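Hydrogenase (NiFe) small subunit HydA (Allochromatium vinosum, PDB 3MYR) is the small, electron-carrying subunit of a [NiFe] hydrogenase heterodimer that probably catalyses H2 + A = AH2, and holds three iron-sulfur clusters. Local coordinates at residues A[5-10]-A[39-44]; A[9-14]-A[95-100]; A[22-27]-A[150-155]; A[66-71]-A[102-107]; A[140-145]-A[165-170]. All coordinates share one frame; numbering follows the deposited sequence.

Contact 1: A[5-10]-A[39-44]; sequences SVIWLS and LDYHHT
Trp8 and His42 stack face to face between strand 5-10 and residues 39-44. The imidazole lies over the indole's five-membered ring, offset toward the rim, with centroids 4.0 Å apart and planes inclined by 30°. The tilt brings His42 CD2 within 3.3 Å of Trp8 CG. Both side chains run the same way, each CG anti to its own backbone N (chi1 near -170° in both). Beside the stack, Leu39 CD1 fills the hollow between Val6 CG1, at 4.0 Å, and Trp8 CB. On the other face of the sheet, the Tyr41 ring lies against Ile7 CG2 and Leu9 CD2, its edge near Trp8 O. With an alanine in place of Trp8, the imidazole is likely to lose the cover of one face and be held by its polar bonds alone.

The parallel pairing of strands 5-10 and 38-41 rests on Asp40 N to Val6 O, 2.9 Å and nearly straight (168°), and Trp8 N to Tyr41 O, 3.0 Å. Ser5 OG donates to Asp40 OD1 over 2.6 Å. Helix 16-23 covers Trp8 near Cys17, a [4Fe-4S] ligand. Thr18 bonds His42 NE2 and Glu54 bonds Tyr41 OH, so these buried rings combine apolar faces with satisfied polar rims.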
# COMPACT_ATOMS: atom_id res chain seq x y z
N SER A 5 14.16 16.11 17.10
CA SER A 5 13.01 15.21 17.15
C SER A 5 11.96 15.45 16.06
O SER A 5 11.62 16.61 15.73
CB SER A 5 12.37 15.32 18.50
OG SER A 5 11.19 14.53 18.56
N VAL A 6 11.48 14.33 15.48
CA VAL A 6 10.46 14.37 14.42
C VAL A 6 9.29 13.44 14.75
O VAL A 6 9.49 12.27 15.12
CB VAL A 6 11.06 14.01 13.07
CG1 VAL A 6 9.92 13.93 12.02
CG2 VAL A 6 12.16 15.06 12.67
N ILE A 7 8.08 13.98 14.77
CA ILE A 7 6.91 13.20 15.02
C ILE A 7 6.07 13.17 13.74
O ILE A 7 5.73 14.24 13.19
CB ILE A 7 6.06 13.80 16.12
CG1 ILE A 7 6.82 13.65 17.47
CG2 ILE A 7 4.71 12.95 16.27
CD1 ILE A 7 6.13 14.41 18.64
N TRP A 8 5.78 11.95 13.24
CA TRP A 8 5.07 11.75 11.99
C TRP A 8 3.63 11.35 12.33
O TRP A 8 3.41 10.28 12.94
CB TRP A 8 5.77 10.66 11.15
CG TRP A 8 5.18 10.62 9.76
CD1 TRP A 8 3.91 10.17 9.41
CD2 TRP A 8 5.81 11.01 8.53
NE1 TRP A 8 3.76 10.19 8.04
CE2 TRP A 8 4.90 10.73 7.48
CE3 TRP A 8 7.10 11.51 8.20
CZ2 TRP A 8 5.23 10.94 6.13
CZ3 TRP A 8 7.37 11.79 6.88
CH2 TRP A 8 6.44 11.47 5.86
N LEU A 9 2.66 12.21 12.01
CA LEU A 9 1.24 11.87 12.28
C LEU A 9 0.61 11.42 11.01
O LEU A 9 0.71 12.11 9.96
CB LEU A 9 0.47 13.11 12.80
CG LEU A 9 1.05 13.77 14.08
CD1 LEU A 9 0.28 15.05 14.45
CD2 LEU A 9 0.96 12.69 15.15
N SER A 10 -0.08 10.28 11.05
CA SER A 10 -0.74 9.73 9.84
C SER A 10 -2.25 9.77 10.06
O SER A 10 -2.74 9.13 10.99
CB SER A 10 -0.30 8.25 9.65
OG SER A 10 1.09 8.24 9.45
N LEU A 39 13.54 10.13 14.57
CA LEU A 39 12.15 9.93 14.14
C LEU A 39 11.49 9.16 15.29
O LEU A 39 11.72 7.95 15.47
CB LEU A 39 12.11 9.09 12.84
CG LEU A 39 10.71 8.64 12.40
CD1 LEU A 39 9.81 9.92 12.10
CD2 LEU A 39 10.71 7.67 11.15
N ASP A 40 10.70 9.85 16.11
CA ASP A 40 10.29 9.29 17.40
C ASP A 40 8.93 8.61 17.40
O ASP A 40 8.59 7.88 18.33
CB ASP A 40 10.31 10.40 18.43
CG ASP A 40 11.74 10.88 18.74
OD1 ASP A 40 11.92 12.06 19.13
OD2 ASP A 40 12.72 10.08 18.61
N TYR A 41 8.18 8.80 16.31
CA TYR A 41 6.88 8.19 16.18
C TYR A 41 6.50 8.13 14.72
O TYR A 41 6.59 9.15 14.00
CB TYR A 41 5.88 9.04 16.95
CG TYR A 41 4.47 8.53 16.97
CD1 TYR A 41 4.04 7.57 17.92
CD2 TYR A 41 3.54 9.01 16.05
CE1 TYR A 41 2.74 7.18 17.96
CE2 TYR A 41 2.19 8.64 16.10
CZ TYR A 41 1.80 7.74 17.05
OH TYR A 41 0.47 7.38 17.07
N HIS A 42 6.11 6.95 14.26
CA HIS A 42 5.75 6.74 12.86
C HIS A 42 5.12 5.37 12.79
O HIS A 42 5.81 4.39 13.03
CB HIS A 42 6.92 6.76 11.91
CG HIS A 42 6.47 6.81 10.48
ND1 HIS A 42 5.46 6.00 9.99
CD2 HIS A 42 6.74 7.71 9.49
CE1 HIS A 42 5.17 6.36 8.75
NE2 HIS A 42 5.93 7.40 8.42
N HIS A 43 3.82 5.34 12.61
CA HIS A 43 2.97 4.12 12.64
C HIS A 43 3.46 3.03 11.74
O HIS A 43 3.30 1.86 12.07
CB HIS A 43 1.52 4.37 12.17
CG HIS A 43 0.62 4.96 13.21
ND1 HIS A 43 -0.74 5.08 13.02
CD2 HIS A 43 0.89 5.50 14.43
CE1 HIS A 43 -1.29 5.67 14.08
NE2 HIS A 43 -0.31 5.94 14.94
N THR A 44 3.97 3.41 10.58
CA THR A 44 4.34 2.39 9.60
C THR A 44 5.52 1.55 10.06
O THR A 44 5.65 0.39 9.67
CB THR A 44 4.63 3.01 8.20
OG1 THR A 44 3.50 3.80 7.82
CG2 THR A 44 4.83 1.91 7.14
O HOH W 1 2.34 7.91 12.15

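Contact 2: A[9-14]-A[95-100]; sequences LSFQEC and SILMET. With SF4 (iron/sulfur cluster), chain I.
Phe11 and Leu9 carry the apolar contact with helix 93-101. The Phe11 ring points its far end at the helix: CZ lies 4.0 Å from Ile96 CG2, which sits at the ring edge near its plane, and CE2 lies 3.9 Å from Leu97 CB. Leu97 crosses the ring at about a right angle, so the end of the phenyl group occupies the notch between two consecutive helix residues. Leu9 uses both its methyls. Leu9 CD2 meets Ile96 CG2 at 4.2 Å, while Leu9 CD1 reaches tip to tip toward Thr100, 3.9 Å from Thr100 CB. A serine at Phe11 would probably open a gap beside Ile96 and Leu97, leaving both side chains less firmly packed.

No polar bond links the two segments; the one that bears on the contact lies within the helix. Thr100 OG1 lies anti to its carbonyl carbon (chi1 -53°), which turns the hydroxyl back to Ile96 O at 2.7 Å. The Thr100 N-H reaches the same oxygen from the opposite face of the carbonyl plane, so two bonds grip it.

Metal coordination occupies the far end of residues 9-14, where Cys14 SG binds FE4 of the [4Fe-4S] cluster at 2.3 Å. Cys17, Cys113 and Cys147 are the other cysteine ligands.

In the fold, helix 93-101 covers one face of the mixed, mainly parallel sheet. Leu9 and Phe11 project onto it from strand 5-10 and the loop that follows, Val70 and Val72 of strand 69-77 pack alongside, and Arg57 of helix 50-63 touches Leu9 and Thr100.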
# COMPACT_ATOMS: atom_id res chain seq x y z
N LEU A 9 2.66 12.21 12.01
CA LEU A 9 1.24 11.87 12.28
C LEU A 9 0.61 11.42 11.01
O LEU A 9 0.71 12.11 9.96
CB LEU A 9 0.47 13.11 12.80
CG LEU A 9 1.05 13.77 14.08
CD1 LEU A 9 0.28 15.05 14.45
CD2 LEU A 9 0.96 12.69 15.15
N SER A 10 -0.08 10.28 11.05
CA SER A 10 -0.74 9.73 9.84
C SER A 10 -2.25 9.77 10.06
O SER A 10 -2.74 9.13 10.99
CB SER A 10 -0.30 8.25 9.65
OG SER A 10 1.09 8.24 9.45
N PHE A 11 -2.99 10.52 9.26
CA PHE A 11 -4.44 10.68 9.58
C PHE A 11 -5.31 10.05 8.47
O PHE A 11 -5.20 8.81 8.23
CB PHE A 11 -4.69 12.19 9.80
CG PHE A 11 -4.06 12.74 11.10
CD1 PHE A 11 -4.13 12.02 12.29
CD2 PHE A 11 -3.47 14.00 11.13
CE1 PHE A 11 -3.69 12.55 13.51
CE2 PHE A 11 -2.98 14.54 12.34
CZ PHE A 11 -3.08 13.81 13.54
N GLN A 12 -5.96 10.84 7.61
CA GLN A 12 -6.72 10.20 6.51
C GLN A 12 -5.81 10.09 5.29
O GLN A 12 -5.97 10.84 4.28
CB GLN A 12 -7.98 10.99 6.15
CG GLN A 12 -8.99 11.11 7.31
CD GLN A 12 -10.16 11.94 6.82
OE1 GLN A 12 -10.01 13.14 6.62
NE2 GLN A 12 -11.34 11.31 6.63
N GLU A 13 -4.82 9.22 5.39
CA GLU A 13 -3.84 9.12 4.31
C GLU A 13 -3.98 7.75 3.62
O GLU A 13 -4.62 6.79 4.17
CB GLU A 13 -2.41 9.29 4.80
CG GLU A 13 -2.12 8.87 6.20
CD GLU A 13 -1.71 7.40 6.42
OE1 GLU A 13 -2.43 6.65 7.18
OE2 GLU A 13 -0.56 7.07 6.03
N CYS A 14 -3.26 7.60 2.51
CA CYS A 14 -3.28 6.30 1.85
C CYS A 14 -1.90 5.62 2.04
O CYS A 14 -1.69 4.51 1.58
CB CYS A 14 -3.62 6.56 0.34
SG CYS A 14 -2.14 7.07 -0.67
N SER A 95 -8.22 16.05 17.63
CA SER A 95 -7.66 16.19 19.00
C SER A 95 -6.11 15.94 19.04
O SER A 95 -5.34 16.68 19.68
CB SER A 95 -8.37 15.16 19.88
OG SER A 95 -7.91 15.29 21.14
N ILE A 96 -5.66 14.92 18.31
CA ILE A 96 -4.24 14.55 18.29
C ILE A 96 -3.42 15.62 17.55
O ILE A 96 -2.36 16.04 17.99
CB ILE A 96 -4.04 13.15 17.63
CG1 ILE A 96 -4.75 12.03 18.46
CG2 ILE A 96 -2.51 12.88 17.43
CD1 ILE A 96 -5.19 10.82 17.48
N LEU A 97 -3.95 16.09 16.42
CA LEU A 97 -3.32 17.17 15.68
C LEU A 97 -3.08 18.38 16.58
O LEU A 97 -1.91 18.86 16.70
CB LEU A 97 -4.17 17.57 14.46
CG LEU A 97 -3.69 18.84 13.73
CD1 LEU A 97 -2.42 18.43 12.92
CD2 LEU A 97 -4.75 19.28 12.70
N MET A 98 -4.14 18.86 17.24
CA MET A 98 -4.05 20.12 17.95
C MET A 98 -3.12 19.93 19.12
O MET A 98 -2.30 20.80 19.40
CB MET A 98 -5.43 20.68 18.40
CG MET A 98 -6.38 21.03 17.18
SD MET A 98 -5.54 21.88 15.82
CE MET A 98 -5.38 23.51 16.62
N GLU A 99 -3.20 18.78 19.80
CA GLU A 99 -2.35 18.58 20.98
C GLU A 99 -0.84 18.38 20.56
O GLU A 99 0.04 18.89 21.22
CB GLU A 99 -2.90 17.42 21.81
CG GLU A 99 -1.84 16.56 22.48
CD GLU A 99 -2.37 15.18 22.99
OE1 GLU A 99 -3.21 15.20 23.93
OE2 GLU A 99 -1.96 14.10 22.46
N THR A 100 -0.55 17.74 19.43
CA THR A 100 0.81 17.48 19.06
C THR A 100 1.48 18.73 18.44
O THR A 100 2.66 19.00 18.70
CB THR A 100 0.85 16.35 18.04
OG1 THR A 100 0.13 15.25 18.59
CG2 THR A 100 2.24 15.91 17.76
FE1 SF4 I . -2.01 11.28 -2.32
FE2 SF4 I . -0.32 11.41 -0.10
FE3 SF4 I . -3.06 12.07 0.11
FE4 SF4 I . -1.93 9.35 -0.42
S1 SF4 I . -1.83 10.70 1.59
S2 SF4 I . -3.77 10.38 -1.19
S3 SF4 I . -0.30 9.93 -1.91
S4 SF4 I . -1.51 13.14 -1.14

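Contact 3: A[22-27]-A[150-155]; sequences TRAHAP and IPMVIT
Ala24 and Thr155 meet through their methyls, with Ala24 CB only 3.3 Å from Thr155 CG2, tighter than usual for two carbons. Thr155 holds OG1 between its backbone N and carbonyl carbon (chi1 52°), leaving CG2 anti to the carbonyl carbon. Both branches therefore face residues 22-27. Thr155 CB lies 3.7 Å from Pro27 CD, and the Pro27 and Thr155 side chains slide past one another in opposite directions. Pro27 follows a cis peptide bond.

Pro151, in the first turn of helix 151-164, places its ring against the end of helix 16-23: CG touches Arg23 CB at 3.5 Å, and CB lies 3.6 Å from Ala24 N. Arg23 then bends at chi2 (-62°), carrying its guanidinium away from the proline to a salt bridge with Glu19. Met152 is extended at chi2 but bent at chi3 (-70°), and its SD lies 3.4 Å from Ala26 O. Trp233 of the [3Fe-4S] cluster site also packs against Pro151.

The direct contact is thus mainly apolar, and water supplies the polar link. One molecule donates to Ala26 O (2.8 Å) and Met152 O and accepts from Thr155 OG1, joining the loop to the first turn of the helix. This chemistry implies that the polar link between loop and helix is indirect, one water bridging three groups, while the methyl and proline surfaces meet directly.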
# COMPACT_ATOMS: atom_id res chain seq x y z
N THR A 22 10.36 6.79 1.66
CA THR A 22 11.31 5.63 1.60
C THR A 22 11.96 5.48 0.23
O THR A 22 13.01 4.84 0.12
CB THR A 22 10.66 4.22 1.92
OG1 THR A 22 9.88 3.82 0.78
CG2 THR A 22 9.79 4.27 3.16
N ARG A 23 11.39 6.10 -0.80
CA ARG A 23 12.06 6.03 -2.12
C ARG A 23 13.28 6.91 -2.29
O ARG A 23 14.08 6.70 -3.23
CB ARG A 23 11.09 6.32 -3.30
CG ARG A 23 9.84 5.40 -3.33
CD ARG A 23 10.16 3.89 -3.51
NE ARG A 23 8.83 3.26 -3.68
CZ ARG A 23 8.03 2.83 -2.74
NH1 ARG A 23 8.46 2.58 -1.48
NH2 ARG A 23 6.76 2.57 -3.09
N ALA A 24 13.40 7.95 -1.46
CA ALA A 24 14.37 9.01 -1.71
C ALA A 24 15.79 8.45 -1.64
O ALA A 24 16.17 7.78 -0.64
CB ALA A 24 14.20 10.17 -0.65
N HIS A 25 16.60 8.82 -2.63
CA HIS A 25 17.96 8.28 -2.73
C HIS A 25 18.95 9.12 -1.95
O HIS A 25 20.02 8.64 -1.63
CB HIS A 25 18.33 8.20 -4.23
CG HIS A 25 19.65 7.57 -4.53
ND1 HIS A 25 19.87 6.19 -4.46
CD2 HIS A 25 20.82 8.11 -4.99
CE1 HIS A 25 21.13 5.92 -4.78
NE2 HIS A 25 21.73 7.06 -5.12
N ALA A 26 18.65 10.40 -1.66
CA ALA A 26 19.63 11.26 -0.88
C ALA A 26 18.91 12.42 -0.29
O ALA A 26 18.30 13.18 -1.02
CB ALA A 26 20.74 11.86 -1.76
N PRO A 27 19.00 12.59 1.03
CA PRO A 27 19.54 11.62 1.97
C PRO A 27 18.52 10.47 2.11
O PRO A 27 17.31 10.69 1.93
CB PRO A 27 19.61 12.44 3.28
CG PRO A 27 18.49 13.41 3.15
CD PRO A 27 18.47 13.80 1.68
N ILE A 150 7.20 14.20 -4.85
CA ILE A 150 8.46 13.54 -5.25
C ILE A 150 9.34 13.15 -4.08
O ILE A 150 9.59 13.95 -3.20
CB ILE A 150 9.22 14.45 -6.19
CG1 ILE A 150 8.34 14.72 -7.46
CG2 ILE A 150 10.53 13.76 -6.69
CD1 ILE A 150 8.92 15.98 -8.33
N PRO A 151 9.95 11.95 -4.13
CA PRO A 151 10.64 11.50 -2.89
C PRO A 151 11.72 12.49 -2.50
O PRO A 151 11.82 12.80 -1.29
CB PRO A 151 11.31 10.19 -3.33
CG PRO A 151 10.25 9.59 -4.31
CD PRO A 151 9.64 10.84 -5.04
N MET A 152 12.54 12.93 -3.48
CA MET A 152 13.64 13.83 -3.13
C MET A 152 13.22 15.27 -2.93
O MET A 152 13.99 16.04 -2.39
CB MET A 152 14.79 13.69 -4.10
CG MET A 152 15.58 12.44 -3.59
SD MET A 152 17.22 12.42 -4.18
CE MET A 152 16.98 12.08 -5.94
N VAL A 153 11.93 15.58 -3.17
CA VAL A 153 11.38 16.85 -2.66
C VAL A 153 11.11 16.74 -1.18
O VAL A 153 11.41 17.67 -0.42
CB VAL A 153 10.11 17.27 -3.44
CG1 VAL A 153 9.37 18.41 -2.71
CG2 VAL A 153 10.50 17.65 -4.87
N ILE A 154 10.51 15.65 -0.75
CA ILE A 154 10.30 15.46 0.71
C ILE A 154 11.62 15.53 1.47
O ILE A 154 11.75 16.30 2.40
CB ILE A 154 9.57 14.17 1.02
CG1 ILE A 154 8.27 14.12 0.20
CG2 ILE A 154 9.21 14.05 2.54
CD1 ILE A 154 7.61 12.73 0.25
N THR A 155 12.63 14.75 1.09
CA THR A 155 13.86 14.78 1.87
C THR A 155 14.64 16.09 1.58
O THR A 155 15.40 16.52 2.40
CB THR A 155 14.76 13.55 1.54
OG1 THR A 155 14.94 13.47 0.11
CG2 THR A 155 14.07 12.25 1.95
O HOH W 2 16.89 15.54 -1.23

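Contact 4: A[66-71]-A[102-107]; sequences GQYLVI and EHAAAV
Three backbone bonds join Gly66, Tyr68 and Val70 to residues 102-107. The straightest runs from Val70 N to Ala106 O, 3.1 Å with an N-H...O angle of 171°. Ala105 N donates to Tyr68 O over 2.9 Å, and Gly66 N donates to His103 O over 2.8 Å; both are more bent. Further along, Val107 CA approaches Val70 O at 3.2 Å in a CA-H...O contact.

These bonds open the parallel pairing of strands 69-77 and 106-110, neighbours in the sheet that also contains strand 5-10. Helix 93-101 and the turn after it lead into the second strand, completing a beta-alpha-beta crossover.

The Tyr68 ring lies over the turn. Its CG stands between the backbone N and the carbonyl carbon (chi1 61°), which folds the ring across the backbone of His103 and Ala104. Ala104 CA sits over one face of the Tyr68 ring, 3.9 Å from its centroid and 20° off the normal, a CH-pi contact. The hydroxyl continues past this turn to Thr100 O, where it is hydrogen-bonded. Ala104 CB fits between Tyr68 CE1 and Val70 CG2, 3.7 Å from the latter methyl, which itself lies at the ring edge. Val107 CG1 extends the same face of the sheet beside Val70 CB. On the other face, Leu69 CD2 touches Ala106, while Tyr161 of helix 151-164 packs on Leu69 and Ala105.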
# COMPACT_ATOMS: atom_id res chain seq x y z
N GLY A 66 8.88 22.81 22.17
CA GLY A 66 9.32 23.98 21.43
C GLY A 66 10.24 23.62 20.27
O GLY A 66 10.55 24.46 19.48
N GLN A 67 10.71 22.38 20.17
CA GLN A 67 11.87 22.12 19.28
C GLN A 67 11.52 21.05 18.28
O GLN A 67 12.20 20.92 17.31
CB GLN A 67 13.14 21.64 20.03
CG GLN A 67 13.69 22.61 21.15
CD GLN A 67 14.06 24.00 20.59
OE1 GLN A 67 14.77 24.14 19.58
NE2 GLN A 67 13.51 25.05 21.23
N TYR A 68 10.51 20.24 18.52
CA TYR A 68 10.32 19.11 17.58
C TYR A 68 9.60 19.52 16.27
O TYR A 68 8.83 20.46 16.24
CB TYR A 68 9.68 17.92 18.30
CG TYR A 68 8.30 18.25 18.86
CD1 TYR A 68 7.15 18.13 18.07
CD2 TYR A 68 8.15 18.71 20.17
CE1 TYR A 68 5.87 18.44 18.62
CE2 TYR A 68 6.90 19.02 20.74
CZ TYR A 68 5.78 18.89 19.96
OH TYR A 68 4.56 19.23 20.50
N LEU A 69 9.84 18.76 15.21
CA LEU A 69 9.13 18.95 13.98
C LEU A 69 7.96 17.96 13.89
O LEU A 69 8.12 16.78 14.23
CB LEU A 69 10.14 18.58 12.90
CG LEU A 69 10.16 19.17 11.51
CD1 LEU A 69 10.39 18.04 10.53
CD2 LEU A 69 9.03 20.13 11.06
N VAL A 70 6.79 18.40 13.43
CA VAL A 70 5.70 17.48 13.21
C VAL A 70 5.56 17.38 11.67
O VAL A 70 5.58 18.40 10.97
CB VAL A 70 4.38 18.00 13.86
CG1 VAL A 70 3.20 17.09 13.56
CG2 VAL A 70 4.58 18.07 15.36
N ILE A 71 5.52 16.16 11.14
CA ILE A 71 5.11 15.97 9.73
C ILE A 71 3.73 15.31 9.75
O ILE A 71 3.46 14.41 10.60
CB ILE A 71 6.13 15.08 9.02
CG1 ILE A 71 7.52 15.80 9.12
CG2 ILE A 71 5.69 14.85 7.57
CD1 ILE A 71 8.66 15.05 8.47
N GLU A 102 0.83 21.80 19.25
CA GLU A 102 0.84 22.96 20.18
C GLU A 102 2.27 23.44 20.54
O GLU A 102 2.55 24.61 20.46
CB GLU A 102 0.08 22.69 21.48
CG GLU A 102 -0.06 24.02 22.27
CD GLU A 102 -0.86 23.88 23.53
OE1 GLU A 102 -1.24 24.94 24.08
OE2 GLU A 102 -1.09 22.73 23.99
N HIS A 103 3.18 22.53 20.77
CA HIS A 103 4.56 22.92 21.11
C HIS A 103 5.60 22.54 20.08
O HIS A 103 6.78 22.48 20.42
CB HIS A 103 4.91 22.30 22.48
CG HIS A 103 4.03 22.82 23.59
ND1 HIS A 103 3.99 24.17 23.93
CD2 HIS A 103 3.08 22.21 24.34
CE1 HIS A 103 3.09 24.35 24.89
NE2 HIS A 103 2.55 23.17 25.18
N ALA A 104 5.19 22.28 18.83
CA ALA A 104 6.16 22.03 17.74
C ALA A 104 6.96 23.29 17.39
O ALA A 104 6.39 24.38 17.48
CB ALA A 104 5.44 21.49 16.47
N ALA A 105 8.21 23.16 16.94
CA ALA A 105 8.88 24.25 16.27
C ALA A 105 8.16 24.58 14.92
O ALA A 105 8.00 25.75 14.56
CB ALA A 105 10.40 23.86 15.96
N ALA A 106 7.78 23.55 14.15
CA ALA A 106 7.18 23.79 12.82
C ALA A 106 6.43 22.53 12.45
O ALA A 106 6.61 21.48 13.08
CB ALA A 106 8.27 24.10 11.79
N VAL A 107 5.58 22.64 11.44
CA VAL A 107 4.77 21.53 10.94
C VAL A 107 4.94 21.47 9.40
O VAL A 107 4.81 22.48 8.70
CB VAL A 107 3.25 21.76 11.23
CG1 VAL A 107 2.42 20.53 10.85
CG2 VAL A 107 3.03 22.10 12.70

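Contact 5: A[140-145]-A[165-170]; sequences PVINVP and GRLPEL
Pro140 starts the contact just ahead of strand 141-144, with its ring carbon CB 4.2 Å from Leu167 CD1. This outer pair lies toward solvent. Val141 turns its side chain away from residues 165-170, and what it offers is its backbone: the carbonyl O lies 4.1 Å from Leu170 CD1, a simple van der Waals approach.

Ile142 carries most of the contact. Its CG1 branch is anti to the carbonyl carbon (chi1 -63°) and the chain continues extended through chi2 (166°), which delivers CD1 to Leu167 and Pro168. Ile142 CD1 lies 3.8 Å from Leu167 CD2 and 4.0 Å from Pro168 CD, crossing the proline at about a right angle. The second branch serves a different partner: Ile142 CG2, anti to the backbone N, meets Leu170 CD2 at 4.1 Å. Ile142 therefore spreads its two arms across three side chains, with Leu167 and Pro168 meeting one and Leu170 the other. All the side-chain contacts across the two segments are apolar. Beyond Ile142, Asn143 ND2 bonds Tyr173 O, farther along the same loop.

The loop 165-170 leaves helix 151-164 through Gly165, whose phi is positive (70°), and returns over the sheet as an irregular cover. Strand 141-144 runs parallel to strand 106-110, with Ile142 hydrogen-bonded to Val107 and Ala109. Tyr161 and His160 of helix 151-164 back Leu167 and Pro168, while Pro176 touches both Ile142 and Leu170. The contact thus joins strand 141-144 to the loop connecting helix 151-164 with helix 177-180.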
# COMPACT_ATOMS: atom_id res chain seq x y z
N PRO A 140 4.33 27.80 12.25
CA PRO A 140 4.80 27.79 10.88
C PRO A 140 4.40 26.45 10.23
O PRO A 140 4.67 25.36 10.82
CB PRO A 140 6.34 27.83 11.02
CG PRO A 140 6.59 28.42 12.42
CD PRO A 140 5.42 27.81 13.23
N VAL A 141 3.78 26.52 9.06
CA VAL A 141 3.35 25.31 8.34
C VAL A 141 4.00 25.34 6.96
O VAL A 141 3.89 26.29 6.20
CB VAL A 141 1.77 25.17 8.23
CG1 VAL A 141 1.39 23.95 7.24
CG2 VAL A 141 1.13 24.89 9.63
N ILE A 142 4.61 24.26 6.56
CA ILE A 142 5.19 24.24 5.20
C ILE A 142 4.38 23.21 4.43
O ILE A 142 4.29 22.08 4.88
CB ILE A 142 6.65 23.74 5.22
CG1 ILE A 142 7.53 24.69 6.01
CG2 ILE A 142 7.21 23.65 3.80
CD1 ILE A 142 8.88 23.93 6.27
N ASN A 143 3.81 23.56 3.28
CA ASN A 143 3.05 22.60 2.48
C ASN A 143 3.92 21.97 1.43
O ASN A 143 4.59 22.68 0.68
CB ASN A 143 1.93 23.35 1.79
CG ASN A 143 0.82 23.73 2.79
OD1 ASN A 143 0.62 23.00 3.76
ND2 ASN A 143 0.16 24.85 2.59
N VAL A 144 3.94 20.64 1.38
CA VAL A 144 4.77 19.94 0.42
C VAL A 144 3.80 19.00 -0.33
O VAL A 144 3.70 17.81 -0.01
CB VAL A 144 5.95 19.16 1.14
CG1 VAL A 144 6.87 18.37 0.07
CG2 VAL A 144 6.84 20.15 1.95
N PRO A 145 3.06 19.53 -1.31
CA PRO A 145 1.92 18.78 -1.90
C PRO A 145 2.37 17.91 -3.08
O PRO A 145 3.58 17.88 -3.40
CB PRO A 145 1.01 19.86 -2.38
CG PRO A 145 1.90 21.01 -2.69
CD PRO A 145 2.99 20.96 -1.58
N GLY A 165 19.23 25.43 8.65
CA GLY A 165 18.76 25.96 9.94
C GLY A 165 17.61 26.94 9.73
O GLY A 165 17.48 27.90 10.49
N ARG A 166 16.82 26.75 8.66
CA ARG A 166 15.68 27.66 8.42
C ARG A 166 14.61 27.04 7.53
O ARG A 166 14.87 26.09 6.81
CB ARG A 166 16.14 28.98 7.75
CG ARG A 166 16.74 28.80 6.31
CD ARG A 166 18.20 29.27 6.47
NE ARG A 166 18.82 29.80 5.29
CZ ARG A 166 20.13 30.06 5.18
NH1 ARG A 166 20.99 29.80 6.17
NH2 ARG A 166 20.59 30.57 4.04
N LEU A 167 13.45 27.67 7.50
CA LEU A 167 12.40 27.24 6.57
C LEU A 167 12.74 27.68 5.13
O LEU A 167 13.29 28.74 4.92
CB LEU A 167 11.09 27.91 7.04
CG LEU A 167 10.91 27.64 8.57
CD1 LEU A 167 10.11 28.69 9.38
CD2 LEU A 167 10.37 26.26 8.82
N PRO A 168 12.47 26.84 4.14
CA PRO A 168 12.60 27.36 2.80
C PRO A 168 11.74 28.59 2.52
O PRO A 168 10.69 28.77 3.16
CB PRO A 168 12.12 26.20 1.89
CG PRO A 168 12.17 24.97 2.74
CD PRO A 168 11.99 25.45 4.19
N GLU A 169 12.12 29.39 1.54
CA GLU A 169 11.21 30.41 1.03
C GLU A 169 9.99 29.75 0.38
O GLU A 169 10.15 28.82 -0.40
CB GLU A 169 11.93 31.30 0.01
CG GLU A 169 13.17 31.99 0.59
CD GLU A 169 12.76 33.04 1.66
OE1 GLU A 169 12.02 33.97 1.29
OE2 GLU A 169 13.12 32.90 2.85
N LEU A 170 8.80 30.30 0.66
CA LEU A 170 7.54 29.71 0.29
C LEU A 170 6.80 30.58 -0.72
O LEU A 170 6.92 31.78 -0.68
CB LEU A 170 6.68 29.53 1.54
CG LEU A 170 7.33 28.78 2.71
CD1 LEU A 170 6.36 28.63 3.96
CD2 LEU A 170 7.70 27.34 2.17

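How the contacts relate
Contacts 1, 2 and 4 are the buried ones, whereas contacts 3 and 5 are partly exposed. Contacts 1 and 2 share strand 5-10, which probably bonds to strand 69-77 of contact 4 through Leu9 N and Ile71 O, 2.7 Å apart; contacts 4 and 5 use the neighbouring strands 106-110 and 141-144. Four contacts thus follow one sheet. Strand pairing makes contacts 1 and 4 rich in backbone bonds, whereas helix or loop covers make contacts 2 and 5 apolar. Contact 3, off the sheet, has a water as the polar link between its segments and meets contact 5 through Val153 and Val144. Contact 2 includes a [4Fe-4S] ligand, while contact 3 approaches the [3Fe-4S] site.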